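Local coordinates for lysosome-associated membrane glycoprotein 1 (Mus musculus, PDB 5GV0) that is a heavily glycosylated protein of the lysosomal membrane, whose luminal membrane-proximal domain probably takes part in LAMP-1 assembly, at residues Ile27-Phe41 and Met91-Ile103. Numbering follows the deposited sequence.
Sequences ITYLKKDNKTVTRAF and MTLPDALVPTFSI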
ATOM      1  N   ILE A  27     -10.902  -5.512   7.343  1.00 13.16           N
ATOM      2  CA  ILE A  27     -11.486  -6.665   6.670  1.00 11.65           C
ATOM      3  C   ILE A  27     -12.760  -7.152   7.354  1.00 13.03           C
ATOM      4  O   ILE A  27     -12.816  -7.334   8.578  1.00 13.70           O
ATOM      5  CB  ILE A  27     -10.465  -7.827   6.557  1.00 12.65           C
ATOM      6  CG1 ILE A  27     -11.079  -8.985   5.772  1.00 19.40           C
ATOM      7  CG2 ILE A  27      -9.959  -8.274   7.929  1.00 15.51           C
ATOM      8  CD1 ILE A  27     -10.059  -9.889   5.139  1.00 32.39           C
ATOM      9  N   THR A  28     -13.797  -7.326   6.543  1.00 12.41           N
ATOM     10  CA  THR A  28     -15.057  -7.886   6.999  1.00 14.73           C
ATOM     11  C   THR A  28     -15.152  -9.313   6.483  1.00 16.87           C
ATOM     12  O   THR A  28     -14.959  -9.550   5.294  1.00 17.93           O
ATOM     13  CB  THR A  28     -16.241  -7.051   6.505  1.00 15.38           C
ATOM     14  OG1 THR A  28     -16.122  -5.715   7.011  1.00 18.07           O
ATOM     15  CG2 THR A  28     -17.556  -7.648   6.968  1.00 17.49           C
ATOM     16  N   TYR A  29     -15.429 -10.267   7.368  1.00 15.04           N
ATOM     17  CA  TYR A  29     -15.480 -11.661   6.949  1.00 13.63           C
ATOM     18  C   TYR A  29     -16.420 -12.509   7.797  1.00 16.25           C
ATOM     19  O   TYR A  29     -16.849 -12.104   8.873  1.00 17.19           O
ATOM     20  CB  TYR A  29     -14.073 -12.267   6.962  1.00 15.42           C
ATOM     21  CG  TYR A  29     -13.435 -12.426   8.327  1.00 18.31           C
ATOM     22  CD1 TYR A  29     -12.783 -11.364   8.946  1.00 15.40           C
ATOM     23  CD2 TYR A  29     -13.451 -13.653   8.982  1.00 20.67           C
ATOM     24  CE1 TYR A  29     -12.180 -11.518  10.181  1.00 15.44           C
ATOM     25  CE2 TYR A  29     -12.852 -13.815  10.217  1.00 17.62           C
ATOM     26  CZ  TYR A  29     -12.218 -12.744  10.811  1.00 17.55           C
ATOM     27  OH  TYR A  29     -11.615 -12.891  12.037  1.00 18.61           O
ATOM     28  N   LEU A  30     -16.739 -13.689   7.274  1.00 20.66           N
ATOM     29  CA  LEU A  30     -17.591 -14.656   7.954  1.00 21.05           C
ATOM     30  C   LEU A  30     -16.773 -15.580   8.838  1.00 24.47           C
ATOM     31  O   LEU A  30     -15.844 -16.232   8.365  1.00 21.82           O
ATOM     32  CB  LEU A  30     -18.371 -15.484   6.931  1.00 24.17           C
ATOM     33  CG  LEU A  30     -19.550 -14.812   6.232  1.00 31.37           C
ATOM     34  CD1 LEU A  30     -20.092 -15.701   5.121  1.00 44.32           C
ATOM     35  CD2 LEU A  30     -20.636 -14.497   7.242  1.00 36.96           C
ATOM     36  N   LYS A  31     -17.124 -15.635  10.119  1.00 25.27           N
ATOM     37  CA  LYS A  31     -16.464 -16.538  11.057  1.00 24.79           C
ATOM     38  C   LYS A  31     -17.019 -17.955  10.922  1.00 32.50           C
ATOM     39  O   LYS A  31     -18.004 -18.178  10.219  1.00 32.33           O
ATOM     40  CB  LYS A  31     -16.630 -16.039  12.493  1.00 28.18           C
ATOM     41  CG  LYS A  31     -16.086 -14.638  12.727  1.00 25.07           C
ATOM     42  CD  LYS A  31     -15.980 -14.319  14.210  1.00 27.05           C
ATOM     43  CE  LYS A  31     -17.334 -14.370  14.893  1.00 43.47           C
ATOM     44  NZ  LYS A  31     -17.199 -14.221  16.370  1.00 35.85           N
ATOM     45  N   LYS A  32     -16.378 -18.908  11.594  1.00 35.63           N
ATOM     46  CA  LYS A  32     -16.821 -20.300  11.562  1.00 37.87           C
ATOM     47  C   LYS A  32     -18.237 -20.453  12.101  1.00 39.69           C
ATOM     48  O   LYS A  32     -18.997 -21.298  11.631  1.00 44.36           O
ATOM     49  CB  LYS A  32     -15.877 -21.191  12.369  1.00 30.21           C
ATOM     50  CG  LYS A  32     -14.466 -21.268  11.827  1.00 33.86           C
ATOM     51  CD  LYS A  32     -13.687 -22.364  12.534  1.00 43.61           C
ATOM     52  CE  LYS A  32     -12.214 -22.294  12.195  1.00 41.47           C
ATOM     53  NZ  LYS A  32     -11.993 -21.972  10.758  1.00 39.71           N
ATOM     54  N   ASP A  33     -18.587 -19.629  13.085  1.00 34.17           N
ATOM     55  CA  ASP A  33     -19.909 -19.699  13.707  1.00 28.96           C
ATOM     56  C   ASP A  33     -20.957 -18.983  12.864  1.00 45.69           C
ATOM     57  O   ASP A  33     -22.034 -18.646  13.360  1.00 51.23           O
ATOM     58  CB  ASP A  33     -19.876 -19.113  15.124  1.00 45.86           C
ATOM     59  CG  ASP A  33     -19.429 -17.660  15.156  1.00 46.68           C
ATOM     60  OD1 ASP A  33     -19.310 -17.031  14.083  1.00 43.24           O
ATOM     61  OD2 ASP A  33     -19.203 -17.141  16.270  1.00 49.31           O
ATOM     62  N   ASN A  34     -20.602 -18.730  11.604  1.00 41.99           N
ATOM     63  CA  ASN A  34     -21.496 -18.176  10.586  1.00 49.85           C
ATOM     64  C   ASN A  34     -21.807 -16.691  10.780  1.00 40.38           C
ATOM     65  O   ASN A  34     -22.615 -16.119  10.048  1.00 47.99           O
ATOM     66  CB  ASN A  34     -22.800 -18.983  10.535  1.00 46.53           C
ATOM     67  CG  ASN A  34     -23.577 -18.757   9.257  1.00 56.54           C
ATOM     68  OD1 ASN A  34     -23.000 -18.487   8.205  1.00 54.07           O
ATOM     69  ND2 ASN A  34     -24.899 -18.859   9.345  1.00 79.35           N
ATOM     70  N   LYS A  35     -21.160 -16.059  11.752  1.00 40.25           N
ATOM     71  CA  LYS A  35     -21.395 -14.640  11.998  1.00 35.00           C
ATOM     72  C   LYS A  35     -20.372 -13.771  11.275  1.00 30.55           C
ATOM     73  O   LYS A  35     -19.236 -14.184  11.044  1.00 27.84           O
ATOM     74  CB  LYS A  35     -21.373 -14.347  13.495  1.00 42.36           C
ATOM     75  CG  LYS A  35     -22.481 -15.046  14.260  1.00 51.45           C
ATOM     76  CD  LYS A  35     -22.207 -15.045  15.749  1.00 60.81           C
ATOM     77  CE  LYS A  35     -23.117 -16.023  16.474  1.00 63.73           C
ATOM     78  NZ  LYS A  35     -22.704 -16.207  17.891  1.00 68.03           N
ATOM     79  N   THR A  36     -20.795 -12.566  10.915  1.00 26.42           N
ATOM     80  CA  THR A  36     -19.933 -11.603  10.238  1.00 21.67           C
ATOM     81  C   THR A  36     -19.185 -10.761  11.266  1.00 21.82           C
ATOM     82  O   THR A  36     -19.761 -10.347  12.271  1.00 22.71           O
ATOM     83  CB  THR A  36     -20.755 -10.687   9.312  1.00 23.67           C
ATOM     84  OG1 THR A  36     -21.408 -11.481   8.313  1.00 31.91           O
ATOM     85  CG2 THR A  36     -19.867  -9.674   8.634  1.00 23.41           C
ATOM     86  N   VAL A  37     -17.897 -10.522  11.026  1.00 17.61           N
ATOM     87  CA  VAL A  37     -17.109  -9.662  11.903  1.00 16.61           C
ATOM     88  C   VAL A  37     -16.222  -8.730  11.067  1.00 14.44           C
ATOM     89  O   VAL A  37     -15.839  -9.063   9.946  1.00 14.58           O
ATOM     90  CB  VAL A  37     -16.242 -10.496  12.879  1.00 16.27           C
ATOM     91  CG1 VAL A  37     -15.087 -11.169  12.152  1.00 15.35           C
ATOM     92  CG2 VAL A  37     -15.732  -9.633  14.017  1.00 18.98           C
ATOM     93  N   THR A  38     -15.929  -7.554  11.608  1.00 13.51           N
ATOM     94  CA  THR A  38     -15.014  -6.615  10.970  1.00 12.88           C
ATOM     95  C   THR A  38     -13.836  -6.363  11.899  1.00 12.05           C
ATOM     96  O   THR A  38     -14.023  -6.019  13.063  1.00 12.80           O
ATOM     97  CB  THR A  38     -15.716  -5.296  10.636  1.00 13.57           C
ATOM     98  OG1 THR A  38     -16.788  -5.557   9.723  1.00 14.34           O
ATOM     99  CG2 THR A  38     -14.751  -4.309  10.003  1.00 15.12           C
ATOM    100  N   ARG A  39     -12.623  -6.567  11.394  1.00 11.19           N
ATOM    101  CA  ARG A  39     -11.409  -6.381  12.184  1.00 11.64           C
ATOM    102  C   ARG A  39     -10.386  -5.527  11.455  1.00 13.87           C
ATOM    103  O   ARG A  39     -10.339  -5.498  10.217  1.00 13.52           O
ATOM    104  CB  ARG A  39     -10.759  -7.727  12.535  1.00 13.62           C
ATOM    105  CG  ARG A  39     -11.662  -8.716  13.265  1.00 14.09           C
ATOM    106  CD  ARG A  39     -10.832  -9.876  13.816  1.00 15.75           C
ATOM    107  NE  ARG A  39     -11.646 -11.042  14.157  1.00 17.52           N
ATOM    108  CZ  ARG A  39     -12.316 -11.181  15.295  1.00 16.76           C
ATOM    109  NH1 ARG A  39     -13.030 -12.279  15.512  1.00 20.08           N
ATOM    110  NH2 ARG A  39     -12.286 -10.221  16.204  1.00 19.44           N
ATOM    111  N   ALA A  40      -9.552  -4.844  12.228  1.00 10.88           N
ATOM    112  CA  ALA A  40      -8.431  -4.099  11.677  1.00 12.23           C
ATOM    113  C   ALA A  40      -7.129  -4.813  11.969  1.00 13.73           C
ATOM    114  O   ALA A  40      -6.894  -5.275  13.084  1.00 15.22           O
ATOM    115  CB  ALA A  40      -8.389  -2.690  12.233  1.00 14.00           C
ATOM    116  N   PHE A  41      -6.282  -4.898  10.951  1.00 12.11           N
ATOM    117  CA  PHE A  41      -4.949  -5.458  11.088  1.00 13.54           C
ATOM    118  C   PHE A  41      -3.943  -4.411  10.655  1.00 14.96           C
ATOM    119  O   PHE A  41      -3.847  -4.085   9.467  1.00 13.17           O
ATOM    120  CB  PHE A  41      -4.805  -6.728  10.253  1.00 14.93           C
ATOM    121  CG  PHE A  41      -5.694  -7.844  10.701  1.00 17.33           C
ATOM    122  CD1 PHE A  41      -5.290  -8.699  11.713  1.00 25.10           C
ATOM    123  CD2 PHE A  41      -6.935  -8.034  10.124  1.00 15.17           C
ATOM    124  CE1 PHE A  41      -6.112  -9.725  12.135  1.00 22.61           C
ATOM    125  CE2 PHE A  41      -7.758  -9.061  10.548  1.00 18.79           C
ATOM    126  CZ  PHE A  41      -7.341  -9.902  11.556  1.00 19.34           C
ATOM    127  N   MET A  91      -4.083 -13.974   3.123  1.00 13.24           N
ATOM    128  CA  MET A  91      -4.243 -13.976   4.566  1.00 13.26           C
ATOM    129  C   MET A  91      -4.765 -15.296   5.098  1.00 14.38           C
ATOM    130  O   MET A  91      -5.530 -15.988   4.434  1.00 15.02           O
ATOM    131  CB  MET A  91      -5.178 -12.840   4.973  1.00 20.99           C
ATOM    132  CG  MET A  91      -5.130 -12.496   6.441  1.00 21.92           C
ATOM    133  SD  MET A  91      -5.906 -10.899   6.736  1.00 29.28           S
ATOM    134  CE  MET A  91      -5.141 -10.456   8.291  1.00 27.67           C
ATOM    135  N   THR A  92      -4.343 -15.642   6.310  1.00 15.84           N
ATOM    136  CA  THR A  92      -4.945 -16.753   7.027  1.00 17.66           C
ATOM    137  C   THR A  92      -5.605 -16.230   8.304  1.00 20.50           C
ATOM    138  O   THR A  92      -4.947 -15.624   9.152  1.00 19.98           O
ATOM    139  CB  THR A  92      -3.915 -17.839   7.368  1.00 18.46           C
ATOM    140  OG1 THR A  92      -3.451 -18.451   6.159  1.00 24.10           O
ATOM    141  CG2 THR A  92      -4.546 -18.907   8.249  1.00 22.87           C
ATOM    142  N   LEU A  93      -6.911 -16.438   8.410  1.00 19.25           N
ATOM    143  CA  LEU A  93      -7.671 -16.061   9.596  1.00 19.25           C
ATOM    144  C   LEU A  93      -8.211 -17.323  10.255  1.00 19.13           C
ATOM    145  O   LEU A  93      -9.171 -17.912   9.757  1.00 21.99           O
ATOM    146  CB  LEU A  93      -8.821 -15.119   9.242  1.00 21.92           C
ATOM    147  CG  LEU A  93      -8.493 -13.727   8.694  1.00 21.44           C
ATOM    148  CD1 LEU A  93      -9.748 -13.075   8.137  1.00 20.61           C
ATOM    149  CD2 LEU A  93      -7.885 -12.861   9.775  1.00 23.95           C
ATOM    150  N   PRO A  94      -7.596 -17.739  11.372  1.00 25.25           N
ATOM    151  CA  PRO A  94      -7.931 -19.005  12.030  1.00 23.84           C
ATOM    152  C   PRO A  94      -9.415 -19.161  12.370  1.00 23.48           C
ATOM    153  O   PRO A  94      -9.912 -20.282  12.299  1.00 24.78           O
ATOM    154  CB  PRO A  94      -7.082 -18.965  13.304  1.00 22.74           C
ATOM    155  CG  PRO A  94      -5.929 -18.101  12.954  1.00 31.84           C
ATOM    156  CD  PRO A  94      -6.506 -17.035  12.066  1.00 20.42           C
ATOM    157  N   ASP A  95     -10.111 -18.076  12.700  1.00 22.84           N
ATOM    158  CA  ASP A  95     -11.509 -18.182  13.113  1.00 22.54           C
ATOM    159  C   ASP A  95     -12.493 -17.949  11.968  1.00 21.46           C
ATOM    160  O   ASP A  95     -13.700 -17.860  12.193  1.00 25.98           O
ATOM    161  CB  ASP A  95     -11.805 -17.209  14.264  1.00 23.93           C
ATOM    162  CG  ASP A  95     -11.810 -15.751  13.829  1.00 29.65           C
ATOM    163  OD1 ASP A  95     -11.231 -15.423  12.768  1.00 24.54           O
ATOM    164  OD2 ASP A  95     -12.388 -14.925  14.573  1.00 24.93           O
ATOM    165  N   ALA A  96     -11.984 -17.856  10.743  1.00 21.20           N
ATOM    166  CA  ALA A  96     -12.849 -17.636   9.586  1.00 20.61           C
ATOM    167  C   ALA A  96     -13.425 -18.937   9.036  1.00 26.45           C
ATOM    168  O   ALA A  96     -12.821 -20.000   9.167  1.00 28.88           O
ATOM    169  CB  ALA A  96     -12.088 -16.903   8.486  1.00 21.81           C
ATOM    170  N   LEU A  97     -14.595 -18.838   8.411  1.00 24.61           N
ATOM    171  CA  LEU A  97     -15.195 -19.967   7.708  1.00 25.45           C
ATOM    172  C   LEU A  97     -14.256 -20.469   6.617  1.00 30.55           C
ATOM    173  O   LEU A  97     -14.055 -21.673   6.456  1.00 29.55           O
ATOM    174  CB  LEU A  97     -16.541 -19.572   7.100  1.00 25.49           C
ATOM    175  CG  LEU A  97     -17.361 -20.724   6.521  1.00 37.61           C
ATOM    176  CD1 LEU A  97     -17.783 -21.678   7.630  1.00 31.97           C
ATOM    177  CD2 LEU A  97     -18.570 -20.201   5.764  1.00 39.38           C
ATOM    178  N   VAL A  98     -13.694 -19.532   5.863  1.00 25.37           N
ATOM    179  CA  VAL A  98     -12.649 -19.837   4.901  1.00 22.92           C
ATOM    180  C   VAL A  98     -11.352 -19.222   5.414  1.00 26.45           C
ATOM    181  O   VAL A  98     -11.086 -18.043   5.182  1.00 23.97           O
ATOM    182  CB  VAL A  98     -12.976 -19.299   3.496  1.00 26.52           C
ATOM    183  CG1 VAL A  98     -11.898 -19.712   2.505  1.00 31.84           C
ATOM    184  CG2 VAL A  98     -14.343 -19.798   3.043  1.00 35.93           C
ATOM    185  N   PRO A  99     -10.550 -20.021   6.132  1.00 23.80           N
ATOM    186  CA  PRO A  99      -9.362 -19.535   6.844  1.00 21.38           C
ATOM    187  C   PRO A  99      -8.332 -18.861   5.941  1.00 19.43           C
ATOM    188  O   PRO A  99      -7.843 -17.777   6.269  1.00 18.36           O
ATOM    189  CB  PRO A  99      -8.776 -20.810   7.459  1.00 24.79           C
ATOM    190  CG  PRO A  99      -9.920 -21.766   7.521  1.00 32.64           C
ATOM    191  CD  PRO A  99     -10.755 -21.467   6.323  1.00 28.78           C
ATOM    192  N   THR A 100      -8.008 -19.506   4.828  1.00 18.98           N
ATOM    193  CA  THR A 100      -6.958 -19.026   3.939  1.00 16.85           C
ATOM    194  C   THR A 100      -7.562 -18.542   2.628  1.00 17.09           C
ATOM    195  O   THR A 100      -8.274 -19.281   1.942  1.00 19.67           O
ATOM    196  CB  THR A 100      -5.913 -20.120   3.677  1.00 18.35           C
ATOM    197  OG1 THR A 100      -5.234 -20.412   4.913  1.00 20.87           O
ATOM    198  CG2 THR A 100      -4.899 -19.657   2.652  1.00 20.35           C
ATOM    199  N   PHE A 101      -7.285 -17.286   2.296  1.00 13.56           N
ATOM    200  CA  PHE A 101      -7.914 -16.646   1.151  1.00 14.26           C
ATOM    201  C   PHE A 101      -7.028 -15.560   0.563  1.00 13.81           C
ATOM    202  O   PHE A 101      -6.008 -15.185   1.147  1.00 14.22           O
ATOM    203  CB  PHE A 101      -9.258 -16.039   1.559  1.00 16.66           C
ATOM    204  CG  PHE A 101      -9.134 -15.007   2.633  1.00 15.13           C
ATOM    205  CD1 PHE A 101      -9.187 -15.376   3.963  1.00 16.41           C
ATOM    206  CD2 PHE A 101      -8.931 -13.674   2.317  1.00 17.39           C
ATOM    207  CE1 PHE A 101      -9.058 -14.438   4.962  1.00 21.88           C
ATOM    208  CE2 PHE A 101      -8.803 -12.730   3.312  1.00 22.06           C
ATOM    209  CZ  PHE A 101      -8.865 -13.113   4.637  1.00 22.28           C
ATOM    210  N   SER A 102      -7.434 -15.056  -0.598  1.00 14.50           N
ATOM    211  CA  SER A 102      -6.784 -13.914  -1.229  1.00 12.70           C
ATOM    212  C   SER A 102      -7.833 -12.904  -1.661  1.00 13.97           C
ATOM    213  O   SER A 102      -8.943 -13.279  -2.019  1.00 15.03           O
ATOM    214  CB  SER A 102      -5.946 -14.347  -2.435  1.00 17.20           C
ATOM    215  OG  SER A 102      -4.815 -15.097  -2.034  1.00 30.89           O
ATOM    216  N   ILE A 103      -7.473 -11.626  -1.604  1.00 12.49           N
ATOM    217  CA  ILE A 103      -8.299 -10.544  -2.134  1.00 12.38           C
ATOM    218  C   ILE A 103      -7.390  -9.642  -2.945  1.00 11.79           C
ATOM    219  O   ILE A 103      -6.290  -9.316  -2.505  1.00 12.94           O
ATOM    220  CB  ILE A 103      -8.980  -9.720  -1.025  1.00 12.89           C
ATOM    221  CG1 ILE A 103      -9.881 -10.610  -0.165  1.00 15.43           C
ATOM    222  CG2 ILE A 103      -9.784  -8.571  -1.653  1.00 14.04           C
ATOM    223  CD1 ILE A 103     -10.320  -9.952   1.143  1.00 17.49           C
TER
HETATM  224  O   HOH W   1     -14.727 -16.798   5.875  1.00 25.12           O
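The Tyr29 ring lies between two aliphatic groups. Leu93 CD1 sits over the centre of one face, 3.4 Å from the ring centroid. Val37 CG1 covers the opposite face nearer the rim. At the ring edge, in plane, Asp95 OD1 accepts the hydroxyl hydrogen of Tyr29 OH at 2.7 Å, through its syn lone pair. Tyr29 CG stands between its backbone N and carbonyl carbon (chi1 68°), which lays the ring across Val37, brings OH to Arg39 NE and turns the other face to Leu93. The Arg39 guanidinium rests on Val37 CG2. Its NE donates in plane to Tyr29 OH. Its NH1 forms a salt bridge to Asp95 OD2, 2.9 Å away and tilted from the guanidinium plane.

Phe41 has Met91 CE over the centre of one face, 3.5 Å from the centroid, with the sulfur higher above the same face in a Met-aromatic contact. Ile27 CG2 lies at the edge of that ring. Leu93 CD2 reaches Phe41 CZ, so its two methyls serve different rings. Ile27 CD1 touches Phe101 CZ at 3.5 Å.

Beyond these apolar groups the backbones meet in a single bridge, Lys31 with Ala96. Leu97 N donates almost straight to Leu30 O at 2.9 Å, and Lys32 N donates to Asp95 O. Lys32 bends at its last torsion and brings NZ to Ala96 O at 2.7 Å. Water 1 links Leu30 O to Val98 N.

The contact joins the turn ends of two hairpins, one from each sheet of the beta-prism typical of LAMP luminal domains. One bond donated and one accepted anchor Tyr29 OH, while Leu93 and Val37 hold the ring from both faces. Both Asp95 oxygens are held, by a phenol and by a guanidinium that would favour a charged carboxylate.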